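Local coordinates for protein CaaX farnesyltransferase beta subunit Ram1 (Aspergillus fumigatus, PDB 4L9P) that probably provides the zinc-binding, peptide-binding beta subunit of the heterodimer that transfers farnesyl from farnesyl diphosphate to cysteines near protein C-termini, at residues B[208-213]-B[506-511]; B[261-266]-B[498-503]; B[110-115]-B[120-125]; B[99-104]-B[407-412]. All blocks are in the same frame, centred on the assembly; numbering follows the deposited sequence.

Contact 1: B[208-213]-B[506-511]; sequences LSIAMV and EDIRVW
A small, wholly apolar helix-to-helix contact places Ile-508 of helix 502-513 against Ala-211 and Ile-210 of helix 200-213, where all three touching residues are buried. The two backbones come within 5.8 Å of each other at the CA atoms of Ala-211 and Ile-508. Such closeness suits alanine, whose side chain is a single methyl, so little bulk keeps the two backbones apart. Ile-508 fills the interface from its own side with both of its branches. Its CG2 and CD1 each lie 4.0 Å from Ala-211 CB, so the methyl of the alanine faces the fork between the two. The chain through CG1 runs away from the backbone N (chi1 -167°) and stays extended to CD1, which brings that terminal methyl across to the surface of helix 200-213. There CD1 also comes 4.2 Å from Ile-210 CG2. The remainder of Ile-210 leads away from this spot, toward Phe-219 and Leu-221 of helix 216-221 and Val-176 of helix 173-183.

In the alpha-alpha toroid of prenyltransferase beta subunits, helices pack round a central cavity, and here the last helix of the chain is laid against one from much earlier in the sequence. Phe-219 touches Ile-508 as well as Ile-210, and its ring also meets that of Trp-511, while Ile-500 adds its side chain to Ala-211. Beta-branched isoleucine fits this place because it offers a short methyl branch, CG2, and a longer arm ending in CD1, with no polar atom to satisfy. Only 108 Å² is buried between the segments, counting both sides.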
loop_
_atom_site.group_PDB
_atom_site.type_symbol
_atom_site.label_atom_id
_atom_site.label_comp_id
_atom_site.label_asym_id
_atom_site.label_seq_id
_atom_site.Cartn_x
_atom_site.Cartn_y
_atom_site.Cartn_z
ATOM N N LEU B 208 17.442 -3.113 -2.386
ATOM C CA LEU B 208 17.504 -2.532 -1.040
ATOM C C LEU B 208 18.389 -3.396 -0.135
ATOM O O LEU B 208 19.131 -2.858 0.724
ATOM C CB LEU B 208 16.086 -2.456 -0.438
ATOM C CG LEU B 208 15.197 -1.371 -1.063
ATOM C CD1 LEU B 208 13.921 -1.206 -0.261
ATOM C CD2 LEU B 208 15.851 -0.027 -1.315
ATOM N N SER B 209 18.322 -4.721 -0.315
ATOM C CA SER B 209 19.217 -5.596 0.466
ATOM C C SER B 209 20.677 -5.337 0.150
ATOM O O SER B 209 21.541 -5.307 1.040
ATOM C CB SER B 209 18.884 -7.071 0.203
ATOM O OG SER B 209 17.560 -7.414 0.655
ATOM N N ILE B 210 20.989 -5.232 -1.149
ATOM C CA ILE B 210 22.343 -4.932 -1.577
ATOM C C ILE B 210 22.792 -3.589 -1.033
ATOM O O ILE B 210 23.955 -3.462 -0.603
ATOM C CB ILE B 210 22.380 -4.999 -3.140
ATOM C CG1 ILE B 210 22.337 -6.475 -3.565
ATOM C CG2 ILE B 210 23.610 -4.276 -3.701
ATOM C CD1 ILE B 210 22.035 -6.650 -5.058
ATOM N N ALA B 211 21.894 -2.594 -1.033
ATOM C CA ALA B 211 22.243 -1.291 -0.490
ATOM C C ALA B 211 22.594 -1.401 0.994
ATOM O O ALA B 211 23.538 -0.771 1.481
ATOM C CB ALA B 211 21.097 -0.272 -0.708
ATOM N N MET B 212 21.825 -2.185 1.729
ATOM C CA MET B 212 22.059 -2.275 3.191
ATOM C C MET B 212 23.388 -2.972 3.479
ATOM O O MET B 212 24.155 -2.518 4.347
ATOM C CB MET B 212 20.892 -2.991 3.943
ATOM C CG MET B 212 19.732 -2.102 4.107
ATOM S SD MET B 212 18.392 -2.858 5.066
ATOM C CE MET B 212 17.625 -3.895 3.751
ATOM N N VAL B 213 23.723 -4.046 2.769
ATOM C CA VAL B 213 25.009 -4.694 3.071
ATOM C C VAL B 213 26.172 -3.921 2.512
ATOM O O VAL B 213 27.284 -3.953 3.085
ATOM C CB VAL B 213 25.059 -6.232 2.649
ATOM C CG1 VAL B 213 23.947 -7.043 3.326
ATOM C CG2 VAL B 213 25.004 -6.432 1.113
ATOM N N GLU B 506 22.258 6.600 -0.020
ATOM C CA GLU B 506 23.225 7.534 -0.567
ATOM C C GLU B 506 24.388 6.786 -1.204
ATOM O O GLU B 506 24.808 7.107 -2.329
ATOM C CB GLU B 506 23.791 8.490 0.557
ATOM C CG GLU B 506 25.119 9.222 0.150
ATOM C CD GLU B 506 25.840 10.054 1.273
ATOM O OE1 GLU B 506 25.402 10.162 2.428
ATOM O OE2 GLU B 506 26.900 10.628 0.961
ATOM N N ASP B 507 24.946 5.818 -0.478
ATOM C CA ASP B 507 26.160 5.170 -0.940
ATOM C C ASP B 507 25.929 4.423 -2.257
ATOM O O ASP B 507 26.779 4.457 -3.166
ATOM C CB ASP B 507 26.683 4.168 0.083
ATOM C CG ASP B 507 27.407 4.819 1.258
ATOM O OD1 ASP B 507 27.690 6.039 1.210
ATOM O OD2 ASP B 507 27.645 4.065 2.227
ATOM N N ILE B 508 24.792 3.724 -2.393
ATOM C CA ILE B 508 24.570 3.002 -3.619
ATOM C C ILE B 508 24.333 3.954 -4.782
ATOM O O ILE B 508 24.882 3.737 -5.863
ATOM C CB ILE B 508 23.455 1.946 -3.459
ATOM C CG1 ILE B 508 23.477 0.974 -4.671
ATOM C CG2 ILE B 508 22.068 2.611 -3.284
ATOM C CD1 ILE B 508 22.543 -0.268 -4.467
ATOM N N ARG B 509 23.540 4.989 -4.569
ATOM C CA ARG B 509 23.269 5.956 -5.654
ATOM C C ARG B 509 24.576 6.621 -6.116
ATOM O O ARG B 509 24.818 6.746 -7.326
ATOM C CB ARG B 509 22.296 7.048 -5.150
ATOM C CG ARG B 509 22.127 8.239 -6.088
ATOM C CD ARG B 509 21.470 7.881 -7.427
ATOM N NE ARG B 509 21.387 9.080 -8.227
ATOM C CZ ARG B 509 20.498 9.324 -9.184
ATOM N NH1 ARG B 509 19.541 8.441 -9.487
ATOM N NH2 ARG B 509 20.562 10.506 -9.841
ATOM N N VAL B 510 25.408 7.042 -5.156
ATOM C CA VAL B 510 26.618 7.754 -5.527
ATOM C C VAL B 510 27.583 6.814 -6.227
ATOM O O VAL B 510 28.228 7.211 -7.219
ATOM C CB VAL B 510 27.261 8.385 -4.279
ATOM C CG1 VAL B 510 28.705 8.906 -4.613
ATOM C CG2 VAL B 510 26.396 9.534 -3.766
ATOM N N TRP B 511 27.660 5.566 -5.779
ATOM C CA TRP B 511 28.526 4.599 -6.464
ATOM C C TRP B 511 28.105 4.437 -7.919
ATOM O O TRP B 511 28.947 4.467 -8.849
ATOM C CB TRP B 511 28.546 3.227 -5.759
ATOM C CG TRP B 511 29.610 2.268 -6.323
ATOM C CD1 TRP B 511 30.958 2.222 -5.959
ATOM C CD2 TRP B 511 29.448 1.256 -7.339
ATOM N NE1 TRP B 511 31.602 1.237 -6.661
ATOM C CE2 TRP B 511 30.716 0.650 -7.536
ATOM C CE3 TRP B 511 28.372 0.817 -8.102
ATOM C CZ2 TRP B 511 30.912 -0.395 -8.447
ATOM C CZ3 TRP B 511 28.571 -0.215 -9.019
ATOM C CH2 TRP B 511 29.823 -0.804 -9.182
#

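Contact 2: B[261-266]-B[498-503]; sequences HALLDL and FVIPHK
The C-terminal end of helix 251-263, closed by a Schellman motif, meets the turn that leads into helix 502-513 of the alpha-alpha toroid, with Leu-263 and Ala-262 receiving the ring of Phe-498. In the Schellman motif Asp-265 takes a positive phi, and the backbone folds back so that Leu-266 N bonds to His-261 O at 3.0 Å and Asp-265 N to Ala-262 O at 3.1 Å. Outside the two segments, the carboxylate of Asp-265 forms a salt bridge with Lys-458.

The turn before helix 502-513 is apolar where it faces this helix end, and Pro-501 occupies the N-cap position. The side chains of Leu-263 and Phe-498 slide past each other in opposite directions; with CG anti to its carbonyl carbon (chi1 -63°), Phe-498 presents one ring face to the leucine. Ala-262 sits at the edge of the Phe-498 ring, its small methyl CB near the ring plane and 4.2 Å from Phe-498 CE1. The ring also meets those of Phe-465 and His-495, which makes it part of an aromatic cluster. Leu-263 CD1 lies beside the ring as well and also reaches Ile-500 CD1 at 4.4 Å. The face contact is a CH-pi interaction: Leu-263 CD2 stands 3.9 Å from the centroid of the Phe-498 ring, only 12° off its normal.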
loop_
_atom_site.group_PDB
_atom_site.type_symbol
_atom_site.label_atom_id
_atom_site.label_comp_id
_atom_site.label_asym_id
_atom_site.label_seq_id
_atom_site.Cartn_x
_atom_site.Cartn_y
_atom_site.Cartn_z
ATOM N N HIS B 261 15.150 2.167 -10.318
ATOM C CA HIS B 261 15.720 3.077 -11.328
ATOM C C HIS B 261 16.588 4.132 -10.651
ATOM O O HIS B 261 17.715 4.418 -11.114
ATOM C CB HIS B 261 14.542 3.684 -12.081
ATOM C CG HIS B 261 14.931 4.510 -13.265
ATOM N ND1 HIS B 261 15.541 5.748 -13.152
ATOM C CD2 HIS B 261 14.842 4.235 -14.596
ATOM C CE1 HIS B 261 15.784 6.211 -14.382
ATOM N NE2 HIS B 261 15.372 5.308 -15.273
ATOM N N ALA B 262 16.075 4.749 -9.588
ATOM C CA ALA B 262 16.799 5.821 -8.903
ATOM C C ALA B 262 18.051 5.306 -8.204
ATOM O O ALA B 262 19.131 5.902 -8.326
ATOM C CB ALA B 262 15.910 6.486 -7.842
ATOM N N LEU B 263 17.935 4.211 -7.442
ATOM C CA LEU B 263 19.111 3.799 -6.675
ATOM C C LEU B 263 20.254 3.276 -7.584
ATOM O O LEU B 263 21.403 3.326 -7.174
ATOM C CB LEU B 263 18.746 2.713 -5.648
ATOM C CG LEU B 263 17.879 3.261 -4.531
ATOM C CD1 LEU B 263 17.434 2.059 -3.608
ATOM C CD2 LEU B 263 18.616 4.284 -3.670
ATOM N N LEU B 264 19.947 2.754 -8.777
ATOM C CA LEU B 264 20.955 2.250 -9.713
ATOM C C LEU B 264 21.372 3.339 -10.736
ATOM O O LEU B 264 22.160 3.054 -11.640
ATOM C CB LEU B 264 20.412 1.031 -10.464
ATOM C CG LEU B 264 20.055 -0.173 -9.551
ATOM C CD1 LEU B 264 19.630 -1.302 -10.505
ATOM C CD2 LEU B 264 21.119 -0.605 -8.544
ATOM N N ASP B 265 20.862 4.565 -10.581
ATOM C CA ASP B 265 21.101 5.684 -11.509
ATOM C C ASP B 265 20.922 5.203 -12.970
ATOM O O ASP B 265 21.816 5.377 -13.823
ATOM C CB ASP B 265 22.502 6.267 -11.305
ATOM C CG ASP B 265 22.727 7.537 -12.139
ATOM O OD1 ASP B 265 21.706 8.270 -12.328
ATOM O OD2 ASP B 265 23.882 7.764 -12.657
ATOM N N LEU B 266 19.787 4.592 -13.267
ATOM C CA LEU B 266 19.574 4.174 -14.640
ATOM C C LEU B 266 19.244 5.369 -15.513
ATOM O O LEU B 266 18.780 6.406 -15.035
ATOM C CB LEU B 266 18.386 3.203 -14.733
ATOM C CG LEU B 266 18.573 1.927 -13.881
ATOM C CD1 LEU B 266 17.386 0.972 -14.072
ATOM C CD2 LEU B 266 19.920 1.205 -14.175
ATOM N N PHE B 498 12.982 5.415 0.423
ATOM C CA PHE B 498 13.721 4.187 0.035
ATOM C C PHE B 498 13.596 3.102 1.078
ATOM O O PHE B 498 13.911 1.931 0.799
ATOM C CB PHE B 498 15.199 4.483 -0.224
ATOM C CG PHE B 498 15.387 5.440 -1.404
ATOM C CD1 PHE B 498 14.919 5.073 -2.670
ATOM C CD2 PHE B 498 15.945 6.741 -1.223
ATOM C CE1 PHE B 498 15.053 5.916 -3.755
ATOM C CE2 PHE B 498 16.090 7.613 -2.328
ATOM C CZ PHE B 498 15.652 7.197 -3.620
ATOM N N VAL B 499 13.186 3.445 2.312
ATOM C CA VAL B 499 12.936 2.394 3.330
ATOM C C VAL B 499 14.171 1.539 3.642
ATOM O O VAL B 499 14.114 0.323 3.815
ATOM C CB VAL B 499 11.650 1.534 3.042
ATOM C CG1 VAL B 499 11.083 1.060 4.399
ATOM C CG2 VAL B 499 10.580 2.344 2.324
ATOM N N ILE B 500 15.304 2.246 3.743
ATOM C CA ILE B 500 16.600 1.753 4.186
ATOM C C ILE B 500 17.301 2.938 4.831
ATOM O O ILE B 500 16.866 4.079 4.693
ATOM C CB ILE B 500 17.464 1.235 2.960
ATOM C CG1 ILE B 500 17.506 2.258 1.808
ATOM C CG2 ILE B 500 16.961 -0.152 2.481
ATOM C CD1 ILE B 500 18.511 1.836 0.691
ATOM N N PRO B 501 18.410 2.701 5.537
ATOM C CA PRO B 501 19.096 3.855 6.132
ATOM C C PRO B 501 19.531 4.868 5.060
ATOM O O PRO B 501 19.914 4.494 3.925
ATOM C CB PRO B 501 20.323 3.219 6.786
ATOM C CG PRO B 501 19.881 1.787 7.086
ATOM C CD PRO B 501 18.987 1.402 5.924
ATOM N N HIS B 502 19.487 6.158 5.399
ATOM C CA HIS B 502 19.918 7.173 4.442
ATOM C C HIS B 502 21.293 6.940 3.853
ATOM O O HIS B 502 21.479 7.115 2.637
ATOM C CB HIS B 502 19.921 8.570 5.089
ATOM C CG HIS B 502 18.584 9.024 5.552
ATOM N ND1 HIS B 502 17.870 8.375 6.550
ATOM C CD2 HIS B 502 17.828 10.086 5.157
ATOM C CE1 HIS B 502 16.722 9.008 6.724
ATOM N NE2 HIS B 502 16.683 10.060 5.910
ATOM N N LYS B 503 22.263 6.568 4.695
ATOM C CA LYS B 503 23.603 6.343 4.187
ATOM C C LYS B 503 23.636 5.182 3.180
ATOM O O LYS B 503 24.406 5.194 2.200
ATOM C CB LYS B 503 24.523 6.029 5.377
ATOM C CG LYS B 503 26.001 5.791 4.904
ATOM C CD LYS B 503 26.934 5.366 6.086
ATOM C CE LYS B 503 28.420 5.149 5.613
ATOM N NZ LYS B 503 29.199 4.924 6.899
#

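Contact 3: B[110-115]-B[120-125]; sequences NSQKGP and GIPALQ
Gln-125 reaches over to the backbone of Gly-114 and supplies the polar core of this contact. Its amide NE2 donates to Gly-114 O at 3.0 Å with an N-H...O angle of 157°; the acceptor lies close to the amide plane, although the donor stands above the plane of the Gly-114 carbonyl. NE2 also donates within its own segment to Ala-123 O, at 3.2 Å and less straight. The carbonyl end is served too: a water gives a hydrogen bond of 2.8 Å to Gln-125 OE1 and another of 3.1 Å to Gly-114 O, which therefore accepts twice. A bend at chi2 (-63°) curls the glutamine back so that its amide can reach these groups.

The second direct bond is backbone to backbone, a short but distinctly bent one from Ala-123 N to Pro-115 O at 2.9 Å, and beside it Pro-122 CA makes a CA-H...O contact to the same oxygen. Both segments belong to the long loop joining helix 89-105 to helix 126-135, which folds back on itself here, the touching parts running 96° apart. A cis peptide bond precedes Pro-115, a geometry that proline tolerates far better than other residues, and Pro-115 CD packs 3.8 Å from Ala-123 CB. Lys-113 lends its aliphatic part, with CD 3.6 Å from Gln-125 OE1, while its NZ forms a salt bridge with Asp-128. Gln-112 touches Pro-122 CG with NE2, whose stronger bond goes to Leu-104 O; its OE1 accepts from His-109 N. The Gln-125 backbone N, just before helix 126-135, donates to Gln-415 OE1.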
loop_
_atom_site.group_PDB
_atom_site.type_symbol
_atom_site.label_atom_id
_atom_site.label_comp_id
_atom_site.label_asym_id
_atom_site.label_seq_id
_atom_site.Cartn_x
_atom_site.Cartn_y
_atom_site.Cartn_z
ATOM N N ASN B 110 -0.769 -10.741 30.780
ATOM C CA ASN B 110 0.333 -11.508 31.332
ATOM C C ASN B 110 1.378 -11.918 30.289
ATOM O O ASN B 110 2.465 -12.381 30.652
ATOM C CB ASN B 110 -0.191 -12.703 32.098
ATOM C CG ASN B 110 -0.411 -13.841 31.234
ATOM O OD1 ASN B 110 -1.113 -13.741 30.234
ATOM N ND2 ASN B 110 0.213 -14.965 31.573
ATOM N N SER B 111 1.100 -11.681 28.995
ATOM C CA SER B 111 2.109 -11.979 27.984
ATOM C C SER B 111 3.171 -10.867 27.901
ATOM O O SER B 111 4.158 -11.024 27.192
ATOM C CB SER B 111 1.459 -12.088 26.594
ATOM O OG SER B 111 0.879 -10.843 26.196
ATOM N N GLN B 112 2.957 -9.718 28.560
ATOM C CA GLN B 112 3.832 -8.545 28.309
ATOM C C GLN B 112 5.042 -8.560 29.207
ATOM O O GLN B 112 4.936 -8.868 30.366
ATOM C CB GLN B 112 3.069 -7.237 28.497
ATOM C CG GLN B 112 1.913 -7.085 27.497
ATOM C CD GLN B 112 1.107 -5.863 27.782
ATOM O OE1 GLN B 112 0.401 -5.789 28.784
ATOM N NE2 GLN B 112 1.209 -4.857 26.910
ATOM N N LYS B 113 6.180 -8.224 28.646
ATOM C CA LYS B 113 7.427 -8.056 29.396
ATOM C C LYS B 113 7.726 -6.564 29.573
ATOM O O LYS B 113 7.553 -5.778 28.627
ATOM C CB LYS B 113 8.581 -8.643 28.598
ATOM C CG LYS B 113 8.430 -10.087 28.180
ATOM C CD LYS B 113 9.764 -10.483 27.506
ATOM C CE LYS B 113 9.679 -11.758 26.790
ATOM N NZ LYS B 113 11.106 -12.104 26.494
ATOM N N GLY B 114 8.214 -6.189 30.757
ATOM C CA GLY B 114 8.696 -4.826 30.989
ATOM C C GLY B 114 10.155 -4.642 30.583
ATOM O O GLY B 114 10.726 -5.415 29.778
ATOM N N PRO B 115 10.779 -3.568 31.058
ATOM C CA PRO B 115 10.189 -2.587 31.972
ATOM C C PRO B 115 9.183 -1.680 31.312
ATOM O O PRO B 115 9.235 -1.388 30.085
ATOM C CB PRO B 115 11.395 -1.726 32.387
ATOM C CG PRO B 115 12.309 -1.843 31.205
ATOM C CD PRO B 115 12.162 -3.225 30.681
ATOM N N GLY B 120 3.592 4.097 30.841
ATOM C CA GLY B 120 2.898 2.832 31.010
ATOM C C GLY B 120 3.167 1.860 29.868
ATOM O O GLY B 120 2.430 0.875 29.742
ATOM N N ILE B 121 4.209 2.095 29.075
ATOM C CA ILE B 121 4.410 1.322 27.832
ATOM C C ILE B 121 5.630 0.387 27.981
ATOM O O ILE B 121 6.683 0.801 28.527
ATOM C CB ILE B 121 4.695 2.284 26.704
ATOM C CG1 ILE B 121 3.506 3.245 26.539
ATOM C CG2 ILE B 121 4.964 1.495 25.368
ATOM C CD1 ILE B 121 3.738 4.359 25.513
ATOM N N PRO B 122 5.516 -0.875 27.621
ATOM C CA PRO B 122 6.670 -1.779 27.714
ATOM C C PRO B 122 7.825 -1.388 26.811
ATOM O O PRO B 122 7.662 -0.798 25.738
ATOM C CB PRO B 122 6.091 -3.162 27.342
ATOM C CG PRO B 122 4.821 -2.863 26.631
ATOM C CD PRO B 122 4.325 -1.510 27.037
ATOM N N ALA B 123 9.019 -1.750 27.220
ATOM C CA ALA B 123 10.183 -1.566 26.372
ATOM C C ALA B 123 10.071 -2.325 25.061
ATOM O O ALA B 123 9.465 -3.414 24.987
ATOM C CB ALA B 123 11.430 -2.142 27.124
ATOM N N LEU B 124 10.755 -1.815 24.071
ATOM C CA LEU B 124 11.014 -2.599 22.857
ATOM C C LEU B 124 11.923 -3.770 23.267
ATOM O O LEU B 124 13.026 -3.564 23.833
ATOM C CB LEU B 124 11.681 -1.710 21.815
ATOM C CG LEU B 124 11.980 -2.420 20.476
ATOM C CD1 LEU B 124 10.705 -2.887 19.745
ATOM C CD2 LEU B 124 12.867 -1.565 19.561
ATOM N N GLN B 125 11.501 -4.980 22.938
ATOM C CA GLN B 125 12.207 -6.224 23.345
ATOM C C GLN B 125 13.316 -6.529 22.329
ATOM O O GLN B 125 13.218 -7.452 21.516
ATOM C CB GLN B 125 11.209 -7.392 23.557
ATOM C CG GLN B 125 10.188 -7.073 24.690
ATOM C CD GLN B 125 10.820 -6.880 26.071
ATOM O OE1 GLN B 125 11.735 -7.649 26.471
ATOM N NE2 GLN B 125 10.353 -5.845 26.812
HETATM O O HOH W 1 12.692 -7.788 29.150
#

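Contact 4: B[99-104]-B[407-412]; sequences NKCLPL and TRYILS
Near the zinc site of the toroid, helix 403-413 carries Tyr-409, whose ring edge meets Cys-101 of helix 89-105. The tyrosine side chain lies about 6 Å from that of the zinc ligand Asp-365 and about 8 Å from the zinc ion. Cys-101 SG comes up to Tyr-409 CE1 at 3.9 Å and sits in the ring plane, 90° off the normal, a sulfur-aromatic contact at the edge. The first bond of Tyr-409 points away from helix 89-105, but with CG anti to the backbone N (chi1 -172°) the end of the ring comes back to the cysteine.

One turn further on, small Ser-412 lets the backbones approach, its CA 5.5 Å from that of Leu-104. Leu-104 CB packs 3.3 Å from Ser-412 O, and Ser-412 CB answers with 3.4 Å to Leu-104 O. A water sits 2.8 Å from Ser-412 OG and 3.1 Å from Leu-104 O. Pro-103, lacking an N-H, marks a kink in its helix.

An edge-on sulfur faces the weakly positive C-H rim of the ring and may help hold it, but the hydroxyl's hydrogen bond to Asp-423 O probably does most to orient the ring.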
loop_
_atom_site.group_PDB
_atom_site.type_symbol
_atom_site.label_atom_id
_atom_site.label_comp_id
_atom_site.label_asym_id
_atom_site.label_seq_id
_atom_site.Cartn_x
_atom_site.Cartn_y
_atom_site.Cartn_z
ATOM N N ASN B 99 -11.276 -5.141 21.949
ATOM C CA ASN B 99 -11.235 -5.894 23.206
ATOM C C ASN B 99 -9.986 -6.695 23.368
ATOM O O ASN B 99 -9.517 -6.863 24.531
ATOM C CB ASN B 99 -12.453 -6.791 23.297
ATOM C CG ASN B 99 -13.728 -5.983 23.470
ATOM O OD1 ASN B 99 -13.657 -4.802 23.836
ATOM N ND2 ASN B 99 -14.870 -6.555 23.128
ATOM N N LYS B 100 -9.378 -7.176 22.302
ATOM C CA LYS B 100 -8.053 -7.791 22.399
ATOM C C LYS B 100 -6.939 -6.785 22.718
ATOM O O LYS B 100 -5.971 -7.106 23.444
ATOM C CB LYS B 100 -7.696 -8.523 21.112
ATOM C CG LYS B 100 -8.500 -9.802 20.869
ATOM C CD LYS B 100 -8.112 -10.428 19.529
ATOM C CE LYS B 100 -9.077 -11.593 19.232
ATOM N NZ LYS B 100 -8.875 -12.309 17.957
ATOM N N CYS B 101 -7.076 -5.569 22.214
ATOM C CA CYS B 101 -6.013 -4.588 22.432
ATOM C C CYS B 101 -6.082 -3.976 23.813
ATOM O O CYS B 101 -5.032 -3.663 24.366
ATOM C CB CYS B 101 -6.138 -3.470 21.396
ATOM S SG CYS B 101 -5.602 -3.916 19.749
ATOM N N LEU B 102 -7.254 -3.841 24.426
ATOM C CA LEU B 102 -7.366 -3.055 25.690
ATOM C C LEU B 102 -6.485 -3.547 26.829
ATOM O O LEU B 102 -5.813 -2.740 27.428
ATOM C CB LEU B 102 -8.843 -2.855 26.114
ATOM C CG LEU B 102 -9.551 -1.752 25.313
ATOM C CD1 LEU B 102 -11.028 -1.843 25.559
ATOM C CD2 LEU B 102 -9.008 -0.360 25.722
ATOM N N PRO B 103 -6.439 -4.864 27.094
ATOM C CA PRO B 103 -5.567 -5.261 28.242
ATOM C C PRO B 103 -4.114 -4.988 27.938
ATOM O O PRO B 103 -3.302 -4.745 28.849
ATOM C CB PRO B 103 -5.788 -6.766 28.383
ATOM C CG PRO B 103 -6.672 -7.148 27.251
ATOM C CD PRO B 103 -7.301 -5.955 26.625
ATOM N N LEU B 104 -3.713 -5.102 26.673
ATOM C CA LEU B 104 -2.325 -4.827 26.290
ATOM C C LEU B 104 -2.029 -3.321 26.354
ATOM O O LEU B 104 -0.948 -2.922 26.865
ATOM C CB LEU B 104 -2.093 -5.382 24.884
ATOM C CG LEU B 104 -2.152 -6.923 24.798
ATOM C CD1 LEU B 104 -2.410 -7.307 23.338
ATOM C CD2 LEU B 104 -0.854 -7.522 25.243
ATOM N N THR B 407 2.873 4.682 18.798
ATOM C CA THR B 407 3.894 4.073 19.617
ATOM C C THR B 407 3.284 3.084 20.634
ATOM O O THR B 407 3.812 1.977 20.842
ATOM C CB THR B 407 4.656 5.150 20.377
ATOM O OG1 THR B 407 5.295 5.992 19.415
ATOM C CG2 THR B 407 5.768 4.505 21.205
ATOM N N ARG B 408 2.164 3.475 21.241
ATOM C CA ARG B 408 1.453 2.537 22.116
ATOM C C ARG B 408 1.033 1.293 21.357
ATOM O O ARG B 408 1.163 0.181 21.860
ATOM C CB ARG B 408 0.223 3.176 22.763
ATOM C CG ARG B 408 0.618 4.305 23.742
ATOM C CD ARG B 408 -0.673 4.824 24.458
ATOM N NE ARG B 408 -0.285 5.882 25.430
ATOM C CZ ARG B 408 0.239 5.643 26.632
ATOM N NH1 ARG B 408 0.342 4.395 27.089
ATOM N NH2 ARG B 408 0.644 6.696 27.362
ATOM N N TYR B 409 0.438 1.455 20.143
ATOM C CA TYR B 409 0.016 0.269 19.464
ATOM C C TYR B 409 1.176 -0.654 19.158
ATOM O O TYR B 409 1.101 -1.844 19.386
ATOM C CB TYR B 409 -0.656 0.689 18.149
ATOM C CG TYR B 409 -1.321 -0.509 17.433
ATOM C CD1 TYR B 409 -2.331 -1.274 18.077
ATOM C CD2 TYR B 409 -0.770 -0.980 16.214
ATOM C CE1 TYR B 409 -2.833 -2.407 17.489
ATOM C CE2 TYR B 409 -1.313 -2.117 15.572
ATOM C CZ TYR B 409 -2.278 -2.853 16.254
ATOM O OH TYR B 409 -2.775 -4.010 15.701
ATOM N N ILE B 410 2.291 -0.119 18.674
ATOM C CA ILE B 410 3.410 -1.006 18.344
ATOM C C ILE B 410 4.009 -1.659 19.582
ATOM O O ILE B 410 4.149 -2.899 19.627
ATOM C CB ILE B 410 4.501 -0.181 17.618
ATOM C CG1 ILE B 410 3.990 0.315 16.228
ATOM C CG2 ILE B 410 5.802 -1.028 17.451
ATOM C CD1 ILE B 410 4.877 1.374 15.617
ATOM N N LEU B 411 4.328 -0.857 20.602
ATOM C CA LEU B 411 5.043 -1.436 21.753
ATOM C C LEU B 411 4.131 -2.207 22.691
ATOM O O LEU B 411 4.584 -3.250 23.260
ATOM C CB LEU B 411 5.807 -0.345 22.526
ATOM C CG LEU B 411 6.951 0.265 21.728
ATOM C CD1 LEU B 411 7.627 1.436 22.567
ATOM C CD2 LEU B 411 8.011 -0.799 21.344
ATOM N N SER B 412 2.906 -1.721 22.914
ATOM C CA SER B 412 1.992 -2.411 23.852
ATOM C C SER B 412 1.276 -3.576 23.203
ATOM O O SER B 412 0.989 -4.584 23.890
ATOM C CB SER B 412 0.943 -1.471 24.452
ATOM O OG SER B 412 1.552 -0.419 25.207
HETATM O O HOH W 2 1.102 -0.853 27.911
#

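The four contacts form two pairs on different sides of the molecule. Contacts 1 and 2, with centres 6 Å apart, share helix 502-513: Arg-509 NH1 reaches Ala-262 O at 2.8 Å in a probable hydrogen bond, and Leu-208 CD2 packs 3.5 Å from Leu-263 CD1. Contacts 3 and 4, with centres 11 Å apart, also touch, Pro-122 CG lying 3.4 Å from Leu-411 O. Centres of different pairs are about 34 to 35 Å apart. The bound farnesyl diphosphate analogue lies between the pairs: the side chain of Phe-498 in contact 2 is about 11 Å from it, and that of Tyr-409 in contact 4 about 10 Å from it and about 8 Å from the zinc ion.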